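Local coordinates for SusD superfamily protein (Bacteroides vulgatus ATCC 8482, PDB 3JQ0) that probably binds glycans or related nutrients at the bacterial outer membrane as a SusD-type surface protein, at residues 28-33 with 111-116; 67-72 with 120-125; 189-194 with 360-365. All blocks are in the same frame, centred on the assembly; numbering follows the deposited sequence.

Helix 97-122 carries one segment each of contacts 1 and 2, and contact 3 packs against it. Contact 1 uses its second half and contact 2 its C-terminal end, with centres about 10 Å apart, and the two touch where Leu33 CD2 lies 3.7 Å from Ile69 CD1. Contact 3 leans on the helix from another side chain pair: Tyr113 CD1 of contact 1 is 3.8 Å from Tyr362 OH, and Phe116 CE2 is 3.6 Å from Glu191 CB, the centres being about 13 Å apart. Contacts 2 and 3 do not touch; their centres are about 21 Å apart. All four segments of contacts 1 and 2 belong to one family region, whereas contact 3, its segments 166 residues apart, reaches into a second.

Contact 1. Residues 28-33 with 111-116; sequences YNFFLL and RAYLYF
Phe30 lays one face of its ring against Tyr113, whose edge points into it in a T-shaped stack with centroids 5.4 Å apart and planes at 86°. The contact joins two helices in the helical core of this SusD-family fold, whose sequence families belong to the TPR clan: the short helix 27-34 and the long helix 97-122. The backbones stay well apart, Phe30 CA and Leu114 CA being 9.5 Å from each other, and the aromatic side chains bridge the gap. Tyr113 presents two atoms. Its CE2 comes 3.9 Å from Phe30 CZ, while its hydroxyl sits above the Phe30 face, displaced toward the rim, with Tyr113 OH 3.8 Å from Phe30 CD2. A chi1 of 179° swings the Tyr113 ring away from its own backbone N, and the far end of the ring makes the approach.

The hydroxyl of Tyr113 is hydrogen-bonded to His117, one turn further along its own helix. The His117 ring also stacks on Phe30 and meets Tyr113 edge to face, so the three rings form one aromatic cluster. Helix 182-199 packs against Tyr113 through Leu188, and helix 75-91 reaches Leu114 through Ile78. Beside the stack, the Leu114 methyl CD2 abuts the edge of the Phe30 ring, 3.8 Å from Phe30 CZ.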
loop_
_atom_site.group_PDB
_atom_site.type_symbol
_atom_site.label_atom_id
_atom_site.label_comp_id
_atom_site.label_asym_id
_atom_site.label_seq_id
_atom_site.Cartn_x
_atom_site.Cartn_y
_atom_site.Cartn_z
ATOM N N TYR A 28 -7.138 -4.506 4.387
ATOM C CA TYR A 28 -6.998 -3.572 5.477
ATOM C C TYR A 28 -5.689 -3.814 6.246
ATOM O O TYR A 28 -4.936 -2.877 6.531
ATOM C CB TYR A 28 -8.228 -3.654 6.384
ATOM C CG TYR A 28 -8.165 -2.741 7.582
ATOM C CD1 TYR A 28 -7.874 -1.418 7.462
ATOM C CD2 TYR A 28 -8.454 -3.239 8.844
ATOM C CE1 TYR A 28 -7.853 -0.578 8.578
ATOM C CE2 TYR A 28 -8.449 -2.453 9.948
ATOM C CZ TYR A 28 -8.127 -1.096 9.821
ATOM O OH TYR A 28 -8.122 -0.281 10.936
ATOM N N ASN A 29 -5.419 -5.083 6.595
ATOM C CA ASN A 29 -4.151 -5.384 7.260
ATOM C C ASN A 29 -2.945 -4.987 6.436
ATOM O O ASN A 29 -1.957 -4.514 7.008
ATOM C CB ASN A 29 -4.072 -6.844 7.641
ATOM C CG ASN A 29 -4.868 -7.206 8.860
ATOM O OD1 ASN A 29 -5.369 -6.355 9.570
ATOM N ND2 ASN A 29 -4.955 -8.514 9.121
ATOM N N PHE A 30 -2.975 -5.129 5.120
ATOM C CA PHE A 30 -1.832 -4.698 4.303
ATOM C C PHE A 30 -1.632 -3.206 4.440
ATOM O O PHE A 30 -0.497 -2.732 4.499
ATOM C CB PHE A 30 -2.009 -5.092 2.820
ATOM C CG PHE A 30 -2.167 -6.570 2.575
ATOM C CD1 PHE A 30 -1.534 -7.542 3.377
ATOM C CD2 PHE A 30 -2.949 -7.029 1.522
ATOM C CE1 PHE A 30 -1.718 -8.899 3.139
ATOM C CE2 PHE A 30 -3.123 -8.388 1.286
ATOM C CZ PHE A 30 -2.528 -9.320 2.113
ATOM N N PHE A 31 -2.716 -2.421 4.441
ATOM C CA PHE A 31 -2.633 -1.002 4.726
ATOM C C PHE A 31 -1.987 -0.732 6.075
ATOM O O PHE A 31 -1.061 0.067 6.190
ATOM C CB PHE A 31 -4.001 -0.342 4.611
ATOM C CG PHE A 31 -4.080 1.030 5.210
ATOM C CD1 PHE A 31 -3.484 2.132 4.589
ATOM C CD2 PHE A 31 -4.704 1.196 6.442
ATOM C CE1 PHE A 31 -3.588 3.386 5.210
ATOM C CE2 PHE A 31 -4.791 2.439 7.042
ATOM C CZ PHE A 31 -4.222 3.525 6.424
ATOM N N LEU A 32 -2.507 -1.389 7.117
ATOM C CA LEU A 32 -2.012 -1.134 8.456
ATOM C C LEU A 32 -0.536 -1.461 8.611
ATOM O O LEU A 32 0.197 -0.750 9.318
ATOM C CB LEU A 32 -2.804 -1.933 9.505
ATOM C CG LEU A 32 -4.288 -1.552 9.726
ATOM C CD1 LEU A 32 -4.869 -2.509 10.789
ATOM C CD2 LEU A 32 -4.464 -0.089 10.070
ATOM N N LEU A 33 -0.103 -2.563 7.995
ATOM C CA LEU A 33 1.281 -2.960 8.095
ATOM C C LEU A 33 2.187 -2.006 7.337
ATOM O O LEU A 33 3.339 -1.791 7.762
ATOM C CB LEU A 33 1.460 -4.387 7.519
ATOM C CG LEU A 33 0.845 -5.499 8.372
ATOM C CD1 LEU A 33 0.949 -6.814 7.619
ATOM C CD2 LEU A 33 1.532 -5.598 9.721
ATOM N N ARG A 111 2.036 -16.888 -2.163
ATOM C CA ARG A 111 2.695 -17.366 -0.958
ATOM C C ARG A 111 3.883 -16.469 -0.586
ATOM O O ARG A 111 4.042 -16.034 0.564
ATOM C CB ARG A 111 3.133 -18.838 -1.091
ATOM C CG ARG A 111 3.721 -19.389 0.196
ATOM C CD ARG A 111 3.792 -20.879 0.241
ATOM N NE ARG A 111 4.833 -21.395 -0.615
ATOM C CZ ARG A 111 5.049 -22.697 -0.797
ATOM N NH1 ARG A 111 4.219 -23.567 -0.300
ATOM N NH2 ARG A 111 6.064 -23.083 -1.505
ATOM N N ALA A 112 4.712 -16.157 -1.576
ATOM C CA ALA A 112 5.863 -15.267 -1.372
ATOM C C ALA A 112 5.390 -13.892 -0.889
ATOM O O ALA A 112 6.018 -13.288 -0.023
ATOM C CB ALA A 112 6.652 -15.150 -2.665
ATOM N N TYR A 113 4.298 -13.394 -1.469
ATOM C CA TYR A 113 3.770 -12.080 -1.119
ATOM C C TYR A 113 3.403 -11.994 0.361
ATOM O O TYR A 113 3.746 -11.052 1.078
ATOM C CB TYR A 113 2.541 -11.812 -2.019
ATOM C CG TYR A 113 1.894 -10.489 -1.741
ATOM C CD1 TYR A 113 2.438 -9.284 -2.204
ATOM C CD2 TYR A 113 0.740 -10.415 -0.971
ATOM C CE1 TYR A 113 1.839 -8.045 -1.883
ATOM C CE2 TYR A 113 0.139 -9.207 -0.695
ATOM C CZ TYR A 113 0.694 -8.047 -1.099
ATOM O OH TYR A 113 0.138 -6.829 -0.724
ATOM N N LEU A 114 2.710 -13.011 0.858
ATOM C CA LEU A 114 2.327 -13.041 2.253
ATOM C C LEU A 114 3.553 -13.180 3.158
ATOM O O LEU A 114 3.664 -12.466 4.154
ATOM C CB LEU A 114 1.294 -14.142 2.526
ATOM C CG LEU A 114 -0.049 -13.964 1.850
ATOM C CD1 LEU A 114 -0.944 -15.171 2.071
ATOM C CD2 LEU A 114 -0.771 -12.687 2.345
ATOM N N TYR A 115 4.459 -14.083 2.817
ATOM C CA TYR A 115 5.655 -14.216 3.601
ATOM C C TYR A 115 6.495 -12.948 3.627
ATOM O O TYR A 115 7.192 -12.688 4.630
ATOM C CB TYR A 115 6.507 -15.427 3.203
ATOM C CG TYR A 115 6.014 -16.718 3.866
ATOM C CD1 TYR A 115 6.191 -16.931 5.206
ATOM C CD2 TYR A 115 5.331 -17.683 3.140
ATOM C CE1 TYR A 115 5.712 -18.078 5.829
ATOM C CE2 TYR A 115 4.898 -18.853 3.720
ATOM C CZ TYR A 115 5.082 -19.054 5.064
ATOM O OH TYR A 115 4.613 -20.184 5.734
ATOM N N PHE A 116 6.447 -12.128 2.564
ATOM C CA PHE A 116 7.213 -10.872 2.533
ATOM C C PHE A 116 6.586 -9.808 3.454
ATOM O O PHE A 116 7.316 -9.052 4.097
ATOM C CB PHE A 116 7.380 -10.411 1.096
ATOM C CG PHE A 116 8.270 -9.204 0.924
ATOM C CD1 PHE A 116 9.551 -9.159 1.456
ATOM C CD2 PHE A 116 7.825 -8.110 0.196
ATOM C CE1 PHE A 116 10.360 -8.073 1.283
ATOM C CE2 PHE A 116 8.647 -7.008 0.028
ATOM C CZ PHE A 116 9.931 -6.993 0.557
#

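Contact 2. Residues 67-72 with 120-125; sequences VGISNY and RSWGDV
Tyr72 stands over the indole of Trp122 and turns the CD1-CE1 side of its ring down onto it, its CG lying anti to the carbonyl carbon (chi1 -61°) to bring that side across. The stack is edge-to-face but tilted: the planes make 68°, and the Tyr72 centroid is 4.8 Å from that of the five-membered ring. Tyr72 CD1 is 3.7 Å from Trp122 CD2, on the bond shared by the two indole rings. Tyr72 CA lies over the six-membered ring, 3.9 Å from its centroid, in a CH-pi contact. Trp122 CG sits beside its backbone N (chi1 -75°), which carries the indole from the helix end toward the loop, to be covered by both parts of Tyr72.

Here the loop that leads into helix 75-91 packs on the C-terminal end of helix 97-122, within the helical framework of the SusD-like fold. Gly123, with positive phi, takes the chain out of that helix, and Val125 brings CG1 to 4.0 Å from Tyr72 CE1. At the opposite side of the indole from CB, Ile69 O meets the edge near its plane, 3.6 Å from Trp122 CZ2, and Ile69 CG2 packs near CH2. Trp122 NE1 donates to Pro474 O, which, with the packing on the face, restrains the indole's rotation. A water 2.7 Å from Tyr72 OH donates to Asp124 O and links the phenol to the chain beyond Gly123.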
loop_
_atom_site.group_PDB
_atom_site.type_symbol
_atom_site.label_atom_id
_atom_site.label_comp_id
_atom_site.label_asym_id
_atom_site.label_seq_id
_atom_site.Cartn_x
_atom_site.Cartn_y
_atom_site.Cartn_z
ATOM N N VAL A 67 -1.182 -5.099 20.619
ATOM C CA VAL A 67 -0.294 -5.499 19.534
ATOM C C VAL A 67 -0.538 -4.841 18.202
ATOM O O VAL A 67 0.239 -4.984 17.279
ATOM C CB VAL A 67 -0.241 -7.029 19.352
ATOM C CG1 VAL A 67 0.237 -7.731 20.608
ATOM C CG2 VAL A 67 -1.579 -7.581 18.900
ATOM N N GLY A 68 -1.676 -4.164 18.056
ATOM C CA GLY A 68 -2.069 -3.557 16.765
ATOM C C GLY A 68 -2.784 -4.566 15.873
ATOM O O GLY A 68 -3.932 -4.328 15.495
ATOM N N ILE A 69 -2.075 -5.638 15.500
ATOM C CA ILE A 69 -2.635 -6.728 14.712
ATOM C C ILE A 69 -2.203 -8.032 15.365
ATOM O O ILE A 69 -1.010 -8.252 15.549
ATOM C CB ILE A 69 -2.126 -6.691 13.239
ATOM C CG1 ILE A 69 -2.480 -5.351 12.554
ATOM C CG2 ILE A 69 -2.644 -7.918 12.494
ATOM C CD1 ILE A 69 -1.885 -5.248 11.165
ATOM N N SER A 70 -3.184 -8.861 15.715
ATOM C CA SER A 70 -2.968 -10.173 16.312
ATOM C C SER A 70 -2.699 -11.263 15.292
ATOM O O SER A 70 -3.099 -11.178 14.132
ATOM C CB SER A 70 -4.184 -10.595 17.164
ATOM O OG SER A 70 -4.176 -9.923 18.405
ATOM N N ASN A 71 -2.064 -12.333 15.773
ATOM C CA ASN A 71 -1.983 -13.599 15.036
ATOM C C ASN A 71 -1.502 -13.475 13.620
ATOM O O ASN A 71 -2.101 -14.022 12.686
ATOM C CB ASN A 71 -3.328 -14.359 15.081
ATOM C CG ASN A 71 -3.197 -15.847 14.690
ATOM O OD1 ASN A 71 -2.140 -16.448 14.911
ATOM N ND2 ASN A 71 -4.226 -16.427 14.136
ATOM N N TYR A 72 -0.445 -12.710 13.443
ATOM C CA TYR A 72 0.200 -12.585 12.127
ATOM C C TYR A 72 -0.799 -12.116 11.067
ATOM O O TYR A 72 -0.708 -12.500 9.891
ATOM C CB TYR A 72 0.903 -13.888 11.726
ATOM C CG TYR A 72 1.998 -14.294 12.678
ATOM C CD1 TYR A 72 3.206 -13.612 12.756
ATOM C CD2 TYR A 72 1.776 -15.347 13.593
ATOM C CE1 TYR A 72 4.207 -14.020 13.617
ATOM C CE2 TYR A 72 2.802 -15.774 14.445
ATOM C CZ TYR A 72 4.008 -15.111 14.443
ATOM O OH TYR A 72 5.011 -15.593 15.249
ATOM N N ARG A 120 8.836 -8.479 6.846
ATOM C CA ARG A 120 9.029 -7.066 7.135
ATOM C C ARG A 120 8.374 -6.636 8.437
ATOM O O ARG A 120 8.775 -5.661 9.052
ATOM C CB ARG A 120 8.541 -6.214 5.962
ATOM C CG ARG A 120 9.363 -6.388 4.685
ATOM C CD ARG A 120 8.828 -5.517 3.570
ATOM N NE ARG A 120 7.569 -6.054 3.069
ATOM C CZ ARG A 120 6.834 -5.441 2.153
ATOM N NH1 ARG A 120 7.210 -4.272 1.674
ATOM N NH2 ARG A 120 5.689 -5.984 1.762
ATOM N N SER A 121 7.344 -7.378 8.835
ATOM C CA SER A 121 6.508 -6.989 9.981
ATOM C C SER A 121 6.886 -7.725 11.264
ATOM O O SER A 121 7.047 -7.109 12.301
ATOM C CB SER A 121 5.027 -7.157 9.632
ATOM O OG SER A 121 4.703 -6.283 8.553
ATOM N N TRP A 122 7.001 -9.056 11.207
ATOM C CA TRP A 122 7.349 -9.906 12.342
ATOM C C TRP A 122 8.767 -10.493 12.345
ATOM O O TRP A 122 9.233 -10.865 13.406
ATOM C CB TRP A 122 6.293 -10.994 12.552
ATOM C CG TRP A 122 5.027 -10.462 13.182
ATOM C CD1 TRP A 122 4.841 -10.255 14.547
ATOM C CD2 TRP A 122 3.813 -10.006 12.541
ATOM N NE1 TRP A 122 3.593 -9.747 14.769
ATOM C CE2 TRP A 122 2.961 -9.540 13.565
ATOM C CE3 TRP A 122 3.375 -9.942 11.230
ATOM C CZ2 TRP A 122 1.684 -9.055 13.276
ATOM C CZ3 TRP A 122 2.117 -9.436 10.963
ATOM C CH2 TRP A 122 1.305 -9.005 11.977
ATOM N N GLY A 123 9.448 -10.511 11.197
ATOM C CA GLY A 123 10.859 -10.938 11.144
ATOM C C GLY A 123 10.977 -12.434 11.009
ATOM O O GLY A 123 10.720 -13.021 9.957
ATOM N N ASP A 124 11.432 -13.085 12.096
ATOM C CA ASP A 124 11.554 -14.540 12.166
ATOM C C ASP A 124 10.146 -15.125 12.334
ATOM O O ASP A 124 9.457 -14.749 13.262
ATOM C CB ASP A 124 12.380 -14.980 13.371
ATOM C CG ASP A 124 13.816 -14.487 13.396
ATOM O OD1 ASP A 124 14.296 -13.825 12.483
ATOM O OD2 ASP A 124 14.478 -14.880 14.386
ATOM N N VAL A 125 9.728 -15.995 11.428
ATOM C CA VAL A 125 8.384 -16.556 11.464
ATOM C C VAL A 125 8.441 -18.025 11.075
ATOM O O VAL A 125 9.409 -18.488 10.468
ATOM C CB VAL A 125 7.401 -15.776 10.508
ATOM C CG1 VAL A 125 7.246 -14.320 10.962
ATOM C CG2 VAL A 125 7.815 -15.868 9.018
HETATM O O HOH W 1 7.467 -14.411 15.072
#

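Contact 3. Residues 189-194 with 360-365; sequences KGEAYL and PIYRYA
Tyr362 donates a hydrogen bond from its hydroxyl to Glu191, OH to OE1 2.8 Å, the single hydrogen bond between the two segments. It joins helix 182-199 to the bulged edge of a small antiparallel ribbon, strands 243-247 and 359-363, and so spans two sequence-family regions of this SusD-like protein. The carboxylate and phenol planes are 82° apart. OE1 lies at the ring edge, near the phenol plane, but the hydroxyl meets it from above the carboxylate, 46° out of its plane. Glu191 reaches across with its chain extended beyond CG (chi2 -166°), bringing OE1 also to 3.4 Å from Tyr362 CE1.

In the next shell, Gln370 binds OE2, so each carboxylate oxygen has a partner and the group's rotation is restrained. Phe116 of helix 97-122 packs on Glu191, and Tyr113 of the same helix touches Tyr362. A phenylalanine in place of Tyr362 would probably leave Glu191 OE1 without its hydroxyl donor and the carboxylate freer to turn about its remaining bond to Gln370. Further back, Ile361 and Tyr362 both face Phe245 in a classic beta bulge, and Ile361 CG2 sits over the centre of the Tyr362 ring, 4.1 Å above its plane.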
loop_
_atom_site.group_PDB
_atom_site.type_symbol
_atom_site.label_atom_id
_atom_site.label_comp_id
_atom_site.label_asym_id
_atom_site.label_seq_id
_atom_site.Cartn_x
_atom_site.Cartn_y
_atom_site.Cartn_z
ATOM N N LYS A 189 9.251 -9.463 -6.742
ATOM C CA LYS A 189 10.683 -9.801 -6.866
ATOM C C LYS A 189 11.546 -8.548 -6.690
ATOM O O LYS A 189 12.549 -8.555 -5.968
ATOM C CB LYS A 189 10.924 -10.461 -8.209
ATOM C CG LYS A 189 12.371 -10.945 -8.390
ATOM C CD LYS A 189 12.578 -11.689 -9.685
ATOM C CE LYS A 189 13.954 -12.283 -9.811
ATOM N NZ LYS A 189 14.141 -12.942 -11.150
ATOM N N GLY A 190 11.170 -7.462 -7.354
ATOM C CA GLY A 190 11.915 -6.230 -7.201
ATOM C C GLY A 190 11.912 -5.764 -5.745
ATOM O O GLY A 190 12.970 -5.374 -5.197
ATOM N N GLU A 191 10.748 -5.832 -5.083
ATOM C CA GLU A 191 10.698 -5.413 -3.705
ATOM C C GLU A 191 11.571 -6.290 -2.819
ATOM O O GLU A 191 12.273 -5.805 -1.918
ATOM C CB GLU A 191 9.263 -5.442 -3.150
ATOM C CG GLU A 191 8.315 -4.507 -3.866
ATOM C CD GLU A 191 7.035 -4.321 -3.080
ATOM O OE1 GLU A 191 6.353 -5.302 -2.723
ATOM O OE2 GLU A 191 6.769 -3.154 -2.728
ATOM N N ALA A 192 11.507 -7.594 -3.029
ATOM C CA ALA A 192 12.221 -8.542 -2.183
ATOM C C ALA A 192 13.733 -8.402 -2.340
ATOM O O ALA A 192 14.475 -8.436 -1.341
ATOM C CB ALA A 192 11.804 -9.980 -2.512
ATOM N N TYR A 193 14.218 -8.202 -3.578
ATOM C CA TYR A 193 15.646 -8.047 -3.781
ATOM C C TYR A 193 16.119 -6.657 -3.356
ATOM O O TYR A 193 17.279 -6.528 -2.928
ATOM C CB TYR A 193 16.053 -8.460 -5.204
ATOM C CG TYR A 193 16.091 -9.934 -5.384
ATOM C CD1 TYR A 193 14.962 -10.687 -5.685
ATOM C CD2 TYR A 193 17.300 -10.628 -5.284
ATOM C CE1 TYR A 193 15.031 -12.055 -5.834
ATOM C CE2 TYR A 193 17.373 -11.997 -5.450
ATOM C CZ TYR A 193 16.225 -12.717 -5.719
ATOM O OH TYR A 193 16.277 -14.090 -5.892
ATOM N N LEU A 194 15.290 -5.609 -3.441
ATOM C CA LEU A 194 15.677 -4.364 -2.781
ATOM C C LEU A 194 15.865 -4.565 -1.283
ATOM O O LEU A 194 16.848 -4.083 -0.692
ATOM C CB LEU A 194 14.627 -3.260 -3.012
ATOM C CG LEU A 194 14.605 -2.541 -4.338
ATOM C CD1 LEU A 194 13.471 -1.498 -4.343
ATOM C CD2 LEU A 194 15.943 -1.853 -4.622
ATOM N N PRO A 360 -5.790 -0.749 -5.050
ATOM C CA PRO A 360 -4.559 -1.139 -5.770
ATOM C C PRO A 360 -3.509 -1.691 -4.819
ATOM O O PRO A 360 -3.318 -1.158 -3.734
ATOM C CB PRO A 360 -4.080 0.185 -6.387
ATOM C CG PRO A 360 -5.267 1.109 -6.368
ATOM C CD PRO A 360 -6.042 0.704 -5.135
ATOM N N ILE A 361 -2.822 -2.732 -5.265
ATOM C CA ILE A 361 -1.646 -3.305 -4.585
ATOM C C ILE A 361 -0.390 -2.861 -5.298
ATOM O O ILE A 361 0.546 -2.308 -4.699
ATOM C CB ILE A 361 -1.747 -4.837 -4.435
ATOM C CG1 ILE A 361 -2.964 -5.236 -3.587
ATOM C CG2 ILE A 361 -0.448 -5.416 -3.898
ATOM C CD1 ILE A 361 -2.896 -4.811 -2.158
ATOM N N TYR A 362 -0.329 -3.144 -6.598
ATOM C CA TYR A 362 0.792 -2.709 -7.452
ATOM C C TYR A 362 0.283 -1.907 -8.625
ATOM O O TYR A 362 -0.497 -2.449 -9.437
ATOM C CB TYR A 362 1.617 -3.884 -7.954
ATOM C CG TYR A 362 2.365 -4.678 -6.908
ATOM C CD1 TYR A 362 3.156 -4.038 -5.943
ATOM C CD2 TYR A 362 2.322 -6.050 -6.899
ATOM C CE1 TYR A 362 3.913 -4.762 -5.049
ATOM C CE2 TYR A 362 3.083 -6.791 -5.988
ATOM C CZ TYR A 362 3.874 -6.136 -5.048
ATOM O OH TYR A 362 4.626 -6.912 -4.184
ATOM N N ARG A 363 0.756 -0.666 -8.726
ATOM C CA ARG A 363 0.462 0.265 -9.810
ATOM C C ARG A 363 1.682 0.560 -10.626
ATOM O O ARG A 363 2.812 0.504 -10.088
ATOM C CB ARG A 363 -0.033 1.693 -9.176
ATOM C CG ARG A 363 -1.361 1.659 -8.565
ATOM C CD ARG A 363 -1.963 2.939 -8.448
ATOM N NE ARG A 363 -1.495 3.832 -7.403
ATOM C CZ ARG A 363 -0.894 4.988 -7.613
ATOM N NH1 ARG A 363 -0.420 5.376 -8.783
ATOM N NH2 ARG A 363 -0.753 5.799 -6.577
ATOM N N TYR A 364 1.516 0.989 -11.878
ATOM C CA TYR A 364 2.671 1.292 -12.692
ATOM C C TYR A 364 3.543 2.433 -12.097
ATOM O O TYR A 364 4.765 2.370 -12.219
ATOM C CB TYR A 364 2.287 1.581 -14.130
ATOM C CG TYR A 364 3.469 1.631 -15.057
ATOM C CD1 TYR A 364 4.201 0.499 -15.321
ATOM C CD2 TYR A 364 3.873 2.797 -15.681
ATOM C CE1 TYR A 364 5.293 0.535 -16.167
ATOM C CE2 TYR A 364 4.947 2.837 -16.542
ATOM C CZ TYR A 364 5.659 1.704 -16.786
ATOM O OH TYR A 364 6.754 1.687 -17.613
ATOM N N ALA A 365 2.960 3.436 -11.432
ATOM C CA ALA A 365 3.812 4.459 -10.809
ATOM C C ALA A 365 4.741 3.822 -9.777
ATOM O O ALA A 365 5.827 4.342 -9.516
ATOM C CB ALA A 365 2.998 5.571 -10.176
#